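Local atomic coordinates of Cap5O (Staphylococcus aureus, PDB entry 3OJO), a protein that probably oxidises UDP-N-acetylmannosamine with NAD as the electron acceptor, a step in the synthesis of the staphylococcal capsular polysaccharide. Residues Pro161-Pro166 against Leu216-Tyr221; Thr220-Asn225 against Leu323-Asp328. All coordinates share one frame; numbering follows the deposited sequence.

Contact 1 of 2, residues Pro161-Pro166 against Leu216-Tyr221; sequences PERVLP and LMENTY. With PDC (pyridine-2,6-dicarboxylic acid), chain L; PDC (pyridine-2,6-dicarboxylic acid), chain K; NAD (nicotinamide-adenine-dinucleotide), chain J.
A single salt bridge, from Arg-163 to Glu-218, spans the gap between the loop after strand 156-159 and the long helix 208-238. Two bound pyridine-2,6-dicarboxylates (PDC) line the path of the arginine. Its CB points toward the helix, and with chi1 at -175° CG stands anti to the backbone N, sending the chain out along the ligands. Arg-163 CG lies 3.4 Å from C4 of the PDC of chain K, while Arg-163 CD turns to the other molecule, 3.3 Å from O4 of the PDC of chain L. A bend at chi3 (55°) then brings Arg-163 NE to 3.4 Å from C3 of the chain K ring. At the tip NH1 does most of the work. Arg-163 NH1 donates to Glu-218 OE2 over 2.9 Å in a nearly straight bond that lies in the guanidinium plane and meets the oxygen close to its C-O axis. Arg-163 NH1 also donates to O3 of the chain L PDC, likewise at 2.9 Å but with a more bent N-H...O angle of 144°. One guanidinium face carries O2 of the chain K PDC, displaced toward the rim. Glu-218 meets the arginine with a chain extended beyond CG, and its carboxylate is nearly coplanar with the guanidinium; its CB lies against the chain L ring. Next along the loop, Val-164 N gives a hydrogen bond of 2.9 Å to NAD O7N, the carboxamide oxygen. His-253 of the second subunit packs on Arg-163. Two acceptors on NH1 fix that end of the guanidinium. Set between Glu-218 and PDC carboxylates, the cationic group probably helps to bind these added anions, a property of the derivative crystal.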
loop_
_atom_site.group_PDB
_atom_site.type_symbol
_atom_site.label_atom_id
_atom_site.label_comp_id
_atom_site.label_asym_id
_atom_site.label_seq_id
_atom_site.Cartn_x
_atom_site.Cartn_y
_atom_site.Cartn_z
ATOM N N PRO B 161 17.148 6.793 -14.051
ATOM C CA PRO B 161 16.462 5.519 -14.279
ATOM C C PRO B 161 15.650 5.483 -15.563
ATOM O O PRO B 161 14.790 6.323 -15.825
ATOM C CB PRO B 161 15.591 5.325 -13.028
ATOM C CG PRO B 161 15.984 6.371 -12.090
ATOM C CD PRO B 161 16.624 7.477 -12.857
ATOM N N GLU B 162 15.981 4.501 -16.380
ATOM C CA GLU B 162 15.337 4.330 -17.661
ATOM C C GLU B 162 14.271 3.244 -17.631
ATOM O O GLU B 162 14.511 2.124 -17.167
ATOM C CB GLU B 162 16.377 4.129 -18.778
ATOM C CG GLU B 162 15.863 4.422 -20.169
ATOM C CD GLU B 162 15.446 5.847 -20.424
ATOM O OE1 GLU B 162 16.211 6.573 -21.099
ATOM O OE2 GLU B 162 14.313 6.211 -20.030
ATOM N N ARG B 163 13.082 3.602 -18.105
ATOM C CA ARG B 163 11.943 2.707 -18.150
ATOM C C ARG B 163 11.255 2.959 -19.469
ATOM O O ARG B 163 10.791 4.076 -19.718
ATOM C CB ARG B 163 11.024 2.972 -16.951
ATOM C CG ARG B 163 9.856 2.004 -16.844
ATOM C CD ARG B 163 9.080 2.176 -15.550
ATOM N NE ARG B 163 8.618 3.551 -15.351
ATOM C CZ ARG B 163 8.430 4.119 -14.164
ATOM N NH1 ARG B 163 8.649 3.430 -13.047
ATOM N NH2 ARG B 163 8.016 5.377 -14.083
ATOM N N VAL B 164 11.257 1.942 -20.343
ATOM C CA VAL B 164 10.685 2.004 -21.705
ATOM C C VAL B 164 9.322 1.339 -21.807
ATOM O O VAL B 164 9.106 0.262 -21.233
ATOM C CB VAL B 164 11.641 1.527 -22.853
ATOM C CG1 VAL B 164 12.893 2.384 -22.944
ATOM C CG2 VAL B 164 11.990 0.040 -22.755
ATOM N N LEU B 165 8.425 1.981 -22.580
ATOM C CA LEU B 165 7.082 1.497 -22.881
ATOM C C LEU B 165 7.165 0.731 -24.201
ATOM O O LEU B 165 7.316 1.372 -25.249
ATOM C CB LEU B 165 6.103 2.683 -23.043
ATOM C CG LEU B 165 4.610 2.413 -22.840
ATOM C CD1 LEU B 165 3.931 3.637 -22.284
ATOM C CD2 LEU B 165 3.920 1.991 -24.144
ATOM N N PRO B 166 7.061 -0.616 -24.198
ATOM C CA PRO B 166 7.106 -1.353 -25.478
ATOM C C PRO B 166 5.947 -0.989 -26.417
ATOM O O PRO B 166 4.823 -0.748 -25.974
ATOM C CB PRO B 166 7.087 -2.818 -25.056
ATOM C CG PRO B 166 7.489 -2.801 -23.601
ATOM C CD PRO B 166 6.916 -1.533 -23.057
ATOM N N LEU B 216 12.804 2.482 -6.549
ATOM C CA LEU B 216 12.692 1.254 -5.816
ATOM C C LEU B 216 11.499 1.258 -4.872
ATOM O O LEU B 216 10.901 0.192 -4.674
ATOM C CB LEU B 216 14.030 0.917 -5.145
ATOM C CG LEU B 216 15.196 0.586 -6.131
ATOM C CD1 LEU B 216 16.344 -0.105 -5.421
ATOM C CD2 LEU B 216 14.730 -0.305 -7.298
ATOM N N MET B 217 11.146 2.449 -4.306
ATOM C CA MET B 217 9.958 2.670 -3.480
ATOM C C MET B 217 8.674 2.457 -4.299
ATOM O O MET B 217 7.669 2.016 -3.753
ATOM C CB MET B 217 9.952 4.072 -2.907
ATOM C CG MET B 217 10.537 4.125 -1.548
ATOM S SD MET B 217 10.508 5.774 -0.758
ATOM C CE MET B 217 8.932 6.375 -1.237
ATOM N N GLU B 218 8.709 2.799 -5.602
ATOM C CA GLU B 218 7.620 2.602 -6.561
ATOM C C GLU B 218 7.360 1.099 -6.680
ATOM O O GLU B 218 6.221 0.650 -6.543
ATOM C CB GLU B 218 8.007 3.170 -7.945
ATOM C CG GLU B 218 7.896 4.688 -8.067
ATOM C CD GLU B 218 8.339 5.287 -9.396
ATOM O OE1 GLU B 218 8.527 6.524 -9.464
ATOM O OE2 GLU B 218 8.490 4.524 -10.375
ATOM N N ASN B 219 8.443 0.321 -6.861
ATOM C CA ASN B 219 8.411 -1.121 -6.987
ATOM C C ASN B 219 7.905 -1.810 -5.724
ATOM O O ASN B 219 7.193 -2.815 -5.814
ATOM C CB ASN B 219 9.796 -1.630 -7.362
ATOM C CG ASN B 219 10.209 -1.334 -8.782
ATOM O OD1 ASN B 219 9.496 -0.676 -9.532
ATOM N ND2 ASN B 219 11.395 -1.802 -9.180
ATOM N N THR B 220 8.313 -1.287 -4.565
ATOM C CA THR B 220 8.010 -1.734 -3.206
ATOM C C THR B 220 6.547 -1.462 -2.821
ATOM O O THR B 220 5.883 -2.367 -2.301
ATOM C CB THR B 220 9.016 -1.099 -2.262
ATOM O OG1 THR B 220 10.311 -1.554 -2.649
ATOM C CG2 THR B 220 8.769 -1.456 -0.835
ATOM N N TYR B 221 6.041 -0.235 -3.091
ATOM C CA TYR B 221 4.647 0.095 -2.845
ATOM C C TYR B 221 3.786 -0.895 -3.595
ATOM O O TYR B 221 2.820 -1.417 -3.049
ATOM C CB TYR B 221 4.302 1.536 -3.285
ATOM C CG TYR B 221 2.813 1.831 -3.269
ATOM C CD1 TYR B 221 2.163 2.185 -2.091
ATOM C CD2 TYR B 221 2.051 1.730 -4.427
ATOM C CE1 TYR B 221 0.788 2.448 -2.075
ATOM C CE2 TYR B 221 0.686 1.987 -4.423
ATOM C CZ TYR B 221 0.052 2.326 -3.243
ATOM O OH TYR B 221 -1.298 2.572 -3.247
HETATM N N1 PDC L . 5.038 0.356 -12.216
HETATM C C2 PDC L . 3.916 0.401 -11.489
HETATM C C3 PDC L . 4.050 0.662 -10.127
HETATM C C4 PDC L . 5.372 0.794 -9.629
HETATM C C5 PDC L . 6.491 0.731 -10.479
HETATM C C6 PDC L . 6.257 0.519 -11.807
HETATM C C7 PDC L . 2.633 0.202 -12.237
HETATM O O1 PDC L . 1.559 0.258 -11.669
HETATM O O2 PDC L . 2.714 -0.031 -13.586
HETATM C C8 PDC L . 7.274 0.447 -12.871
HETATM O O3 PDC L . 8.475 0.613 -12.649
HETATM O O4 PDC L . 6.835 0.213 -14.128
HETATM N N1 PDC K . 5.721 0.244 -16.871
HETATM C C2 PDC K . 5.676 1.586 -16.752
HETATM C C3 PDC K . 6.340 2.461 -17.642
HETATM C C4 PDC K . 7.011 1.890 -18.714
HETATM C C5 PDC K . 7.057 0.484 -18.811
HETATM C C6 PDC K . 6.397 -0.309 -17.869
HETATM C C7 PDC K . 4.933 2.158 -15.656
HETATM O O1 PDC K . 4.380 1.341 -14.896
HETATM O O2 PDC K . 4.922 3.540 -15.580
HETATM C C8 PDC K . 6.448 -1.767 -17.978
HETATM O O3 PDC K . 7.049 -2.331 -18.858
HETATM O O4 PDC K . 5.829 -2.501 -17.082
HETATM P PA NAD J . 18.360 -6.486 -21.860
HETATM O O1A NAD J . 18.694 -7.838 -21.366
HETATM O O2A NAD J . 17.332 -6.528 -22.920
HETATM O O5B NAD J . 19.701 -5.802 -22.426
HETATM C C5B NAD J . 20.922 -5.881 -21.740
HETATM C C4B NAD J . 22.018 -5.949 -22.776
HETATM O O4B NAD J . 23.241 -5.559 -22.187
HETATM C C3B NAD J . 22.203 -7.353 -23.367
HETATM O O3B NAD J . 22.303 -7.256 -24.783
HETATM C C2B NAD J . 23.561 -7.770 -22.816
HETATM O O2B NAD J . 24.273 -8.645 -23.667
HETATM C C1B NAD J . 24.264 -6.437 -22.636
HETATM N N9A NAD J . 25.334 -6.532 -21.632
HETATM C C8A NAD J . 25.284 -7.245 -20.453
HETATM N N7A NAD J . 26.409 -6.995 -19.747
HETATM C C5A NAD J . 27.173 -6.139 -20.469
HETATM C C6A NAD J . 28.428 -5.578 -20.223
HETATM N N6A NAD J . 29.054 -5.885 -19.082
HETATM N N1A NAD J . 28.983 -4.712 -21.161
HETATM C C2A NAD J . 28.295 -4.397 -22.322
HETATM N N3A NAD J . 27.056 -4.959 -22.561
HETATM C C4A NAD J . 26.504 -5.816 -21.650
HETATM O O3 NAD J . 17.919 -5.572 -20.597
HETATM P PN NAD J . 17.034 -4.240 -20.726
HETATM O O1N NAD J . 15.609 -4.653 -20.790
HETATM O O2N NAD J . 17.609 -3.358 -21.773
HETATM O O5D NAD J . 17.225 -3.559 -19.306
HETATM C C5D NAD J . 18.487 -3.464 -18.697
HETATM C C4D NAD J . 18.274 -2.991 -17.263
HETATM O O4D NAD J . 17.642 -1.720 -17.254
HETATM C C3D NAD J . 17.308 -3.860 -16.456
HETATM O O3D NAD J . 17.809 -5.103 -16.001
HETATM C C2D NAD J . 16.993 -2.908 -15.329
HETATM O O2D NAD J . 18.152 -2.728 -14.556
HETATM C C1D NAD J . 16.822 -1.608 -16.098
HETATM N N1N NAD J . 15.379 -1.467 -16.402
HETATM C C2N NAD J . 14.836 -1.880 -17.598
HETATM C C3N NAD J . 13.455 -1.753 -17.817
HETATM C C7N NAD J . 12.904 -1.774 -19.215
HETATM O O7N NAD J . 11.958 -0.782 -19.564
HETATM N N7N NAD J . 13.289 -2.728 -20.073
HETATM C C4N NAD J . 12.635 -1.240 -16.802
HETATM C C5N NAD J . 13.183 -0.859 -15.579
HETATM C C6N NAD J . 14.561 -0.998 -15.395
#

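Contact 2 of 2, residues Thr220-Asn225 against Leu323-Asp328; sequences TYRDVN and LTYKGD. With PDC (pyridine-2,6-dicarboxylic acid), chain L; PDC (pyridine-2,6-dicarboxylic acid), chain I.
In the cleft between the central helix 208-238 and the UDP-binding domain, Arg-222 and Tyr-325 reach for each other from opposite directions and make the one direct touch between their segments. Arg-222 NH2 donates a weak hydrogen bond to Tyr-325 OH, 3.4 Å long and bent to 150°. The hydroxyl lies at the guanidinium edge, near its plane, and the phenol ring is turned 63° against that plane. The CB of Arg-222 points toward the loop, and CG, anti to the backbone N (chi1 180°), continues the chain, stretched from CG to NE, out to Tyr-325. On the way Arg-222 CD rests 3.5 Å from C3 of the PDC of chain L. O1 of the PDC of chain I lies over one guanidinium face, 3.6 Å from Arg-222 NE, and the same O1 is 3.7 Å from Lys-326 CE. The lysine's bent end carries NZ farther off, so any pull between the charges is probably long-range. Within the loop, Thr-324 OG1 bonds to Lys-326 O at 2.8 Å, tying the turn around the tyrosine. Tyr-325 packs on Pro-336 at the start of helix 336-346, and Leu-323 lies against Phe-338 and Tyr-341 of that helix. On the other side of the cleft, Val-224 packs on Leu-287 of helix 286-312, while Asn-225 ND2 hydrogen-bonds to OD1 of Asn-225 of the second subunit.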
loop_
_atom_site.group_PDB
_atom_site.type_symbol
_atom_site.label_atom_id
_atom_site.label_comp_id
_atom_site.label_asym_id
_atom_site.label_seq_id
_atom_site.Cartn_x
_atom_site.Cartn_y
_atom_site.Cartn_z
ATOM N N THR B 220 8.313 -1.287 -4.565
ATOM C CA THR B 220 8.010 -1.734 -3.206
ATOM C C THR B 220 6.547 -1.462 -2.821
ATOM O O THR B 220 5.883 -2.367 -2.301
ATOM C CB THR B 220 9.016 -1.099 -2.262
ATOM O OG1 THR B 220 10.311 -1.554 -2.649
ATOM C CG2 THR B 220 8.769 -1.456 -0.835
ATOM N N TYR B 221 6.041 -0.235 -3.091
ATOM C CA TYR B 221 4.647 0.095 -2.845
ATOM C C TYR B 221 3.786 -0.895 -3.595
ATOM O O TYR B 221 2.820 -1.417 -3.049
ATOM C CB TYR B 221 4.302 1.536 -3.285
ATOM C CG TYR B 221 2.813 1.831 -3.269
ATOM C CD1 TYR B 221 2.163 2.185 -2.091
ATOM C CD2 TYR B 221 2.051 1.730 -4.427
ATOM C CE1 TYR B 221 0.788 2.448 -2.075
ATOM C CE2 TYR B 221 0.686 1.987 -4.423
ATOM C CZ TYR B 221 0.052 2.326 -3.243
ATOM O OH TYR B 221 -1.298 2.572 -3.247
ATOM N N ARG B 222 4.155 -1.161 -4.849
ATOM C CA ARG B 222 3.442 -2.092 -5.715
ATOM C C ARG B 222 3.523 -3.546 -5.215
ATOM O O ARG B 222 2.519 -4.226 -5.262
ATOM C CB ARG B 222 3.921 -1.927 -7.167
ATOM C CG ARG B 222 3.234 -2.871 -8.140
ATOM C CD ARG B 222 3.765 -2.779 -9.556
ATOM N NE ARG B 222 3.301 -3.904 -10.376
ATOM C CZ ARG B 222 2.060 -4.063 -10.847
ATOM N NH1 ARG B 222 1.116 -3.160 -10.581
ATOM N NH2 ARG B 222 1.749 -5.134 -11.566
ATOM N N ASP B 223 4.685 -4.003 -4.709
ATOM C CA ASP B 223 4.866 -5.380 -4.257
ATOM C C ASP B 223 4.132 -5.675 -2.962
ATOM O O ASP B 223 3.460 -6.693 -2.876
ATOM C CB ASP B 223 6.367 -5.745 -4.166
ATOM C CG ASP B 223 6.650 -7.236 -4.067
ATOM O OD1 ASP B 223 6.530 -7.931 -5.084
ATOM O OD2 ASP B 223 7.011 -7.698 -2.977
ATOM N N VAL B 224 4.254 -4.778 -1.966
ATOM C CA VAL B 224 3.621 -4.861 -0.661
ATOM C C VAL B 224 2.079 -4.835 -0.830
ATOM O O VAL B 224 1.356 -5.581 -0.136
ATOM C CB VAL B 224 4.157 -3.738 0.277
ATOM C CG1 VAL B 224 3.330 -3.652 1.569
ATOM C CG2 VAL B 224 5.654 -3.924 0.614
ATOM N N ASN B 225 1.585 -3.983 -1.763
ATOM C CA ASN B 225 0.155 -3.861 -2.021
ATOM C C ASN B 225 -0.449 -5.078 -2.752
ATOM O O ASN B 225 -1.583 -5.490 -2.458
ATOM C CB ASN B 225 -0.177 -2.533 -2.659
ATOM C CG ASN B 225 -0.331 -1.467 -1.622
ATOM O OD1 ASN B 225 0.600 -0.723 -1.320
ATOM N ND2 ASN B 225 -1.464 -1.464 -0.953
ATOM N N LEU B 323 2.719 -17.709 -19.989
ATOM C CA LEU B 323 3.934 -18.095 -19.262
ATOM C C LEU B 323 4.774 -16.856 -18.854
ATOM O O LEU B 323 5.852 -17.000 -18.277
ATOM C CB LEU B 323 4.783 -19.049 -20.109
ATOM C CG LEU B 323 4.319 -20.497 -20.348
ATOM C CD1 LEU B 323 5.310 -21.194 -21.227
ATOM C CD2 LEU B 323 4.293 -21.289 -19.079
ATOM N N THR B 324 4.248 -15.653 -19.111
ATOM C CA THR B 324 4.918 -14.381 -18.824
ATOM C C THR B 324 4.324 -13.658 -17.619
ATOM O O THR B 324 3.143 -13.855 -17.319
ATOM C CB THR B 324 4.825 -13.461 -20.063
ATOM O OG1 THR B 324 3.450 -13.162 -20.336
ATOM C CG2 THR B 324 5.505 -14.055 -21.292
ATOM N N TYR B 325 5.113 -12.765 -16.968
ATOM C CA TYR B 325 4.589 -11.966 -15.854
ATOM C C TYR B 325 3.652 -10.901 -16.392
ATOM O O TYR B 325 2.487 -10.871 -16.010
ATOM C CB TYR B 325 5.701 -11.360 -14.973
ATOM C CG TYR B 325 5.203 -10.370 -13.924
ATOM C CD1 TYR B 325 4.295 -10.760 -12.935
ATOM C CD2 TYR B 325 5.671 -9.057 -13.896
ATOM C CE1 TYR B 325 3.841 -9.857 -11.969
ATOM C CE2 TYR B 325 5.220 -8.146 -12.936
ATOM C CZ TYR B 325 4.314 -8.554 -11.965
ATOM O OH TYR B 325 3.886 -7.664 -11.002
ATOM N N LYS B 326 4.139 -10.064 -17.303
ATOM C CA LYS B 326 3.296 -9.028 -17.862
ATOM C C LYS B 326 2.592 -9.565 -19.102
ATOM O O LYS B 326 3.083 -10.500 -19.741
ATOM C CB LYS B 326 4.105 -7.744 -18.160
ATOM C CG LYS B 326 4.861 -7.208 -16.951
ATOM C CD LYS B 326 5.606 -5.924 -17.241
ATOM C CE LYS B 326 6.611 -5.615 -16.151
ATOM N NZ LYS B 326 7.803 -6.512 -16.208
ATOM N N GLY B 327 1.437 -8.989 -19.406
ATOM C CA GLY B 327 0.671 -9.329 -20.590
ATOM C C GLY B 327 1.225 -8.665 -21.835
ATOM O O GLY B 327 1.790 -7.576 -21.757
ATOM N N ASP B 328 1.103 -9.338 -22.984
ATOM C CA ASP B 328 1.534 -8.905 -24.315
ATOM C C ASP B 328 3.041 -8.627 -24.442
ATOM O O ASP B 328 3.472 -7.853 -25.302
ATOM C CB ASP B 328 0.659 -7.747 -24.835
ATOM C CG ASP B 328 -0.831 -7.998 -24.703
ATOM O OD1 ASP B 328 -1.523 -7.145 -24.123
ATOM O OD2 ASP B 328 -1.306 -9.032 -25.212
HETATM N N1 PDC L . 5.038 0.356 -12.216
HETATM C C2 PDC L . 3.916 0.401 -11.489
HETATM C C3 PDC L . 4.050 0.662 -10.127
HETATM C C4 PDC L . 5.372 0.794 -9.629
HETATM C C5 PDC L . 6.491 0.731 -10.479
HETATM C C6 PDC L . 6.257 0.519 -11.807
HETATM C C7 PDC L . 2.633 0.202 -12.237
HETATM O O1 PDC L . 1.559 0.258 -11.669
HETATM O O2 PDC L . 2.714 -0.031 -13.586
HETATM C C8 PDC L . 7.274 0.447 -12.871
HETATM O O3 PDC L . 8.475 0.613 -12.649
HETATM O O4 PDC L . 6.835 0.213 -14.128
HETATM N N1 PDC I . 3.130 -1.339 -15.845
HETATM C C2 PDC I . 3.331 -2.510 -15.148
HETATM C C3 PDC I . 2.437 -3.627 -15.231
HETATM C C4 PDC I . 1.314 -3.486 -16.063
HETATM C C5 PDC I . 1.161 -2.270 -16.778
HETATM C C6 PDC I . 2.082 -1.184 -16.666
HETATM C C7 PDC I . 4.500 -2.597 -14.286
HETATM O O1 PDC I . 4.781 -3.615 -13.637
HETATM O O2 PDC I . 5.267 -1.508 -14.314
HETATM C C8 PDC I . 1.828 0.111 -17.416
HETATM O O3 PDC I . 0.889 0.289 -18.147
HETATM O O4 PDC I . 2.619 1.171 -17.347
#

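In the fold
Helix 208-238 carries both contacts, whose centres are 11 Å apart and whose helical segments share Thr-220 and Tyr-221. Glu-218 and Arg-222 are one helical turn apart, which lets both face the PDC of chain L: its C8 carboxylate faces Arg-163, its C7 carboxylate Arg-222. Contact 1 joins the helix to the NAD-binding domain by a salt bridge, contact 2 to the UDP-binding domain by a weak hydrogen bond. Contact 1 is the closer to the cofactor, since Val-164 touches NAD directly, whereas the Tyr-325 side chain lies about 11 Å from it. The Arg-163 side chain is about 6 Å from that of NAD-binding Ile-22, and the Tyr-325 side chain about 8 Å from that of Arg-333.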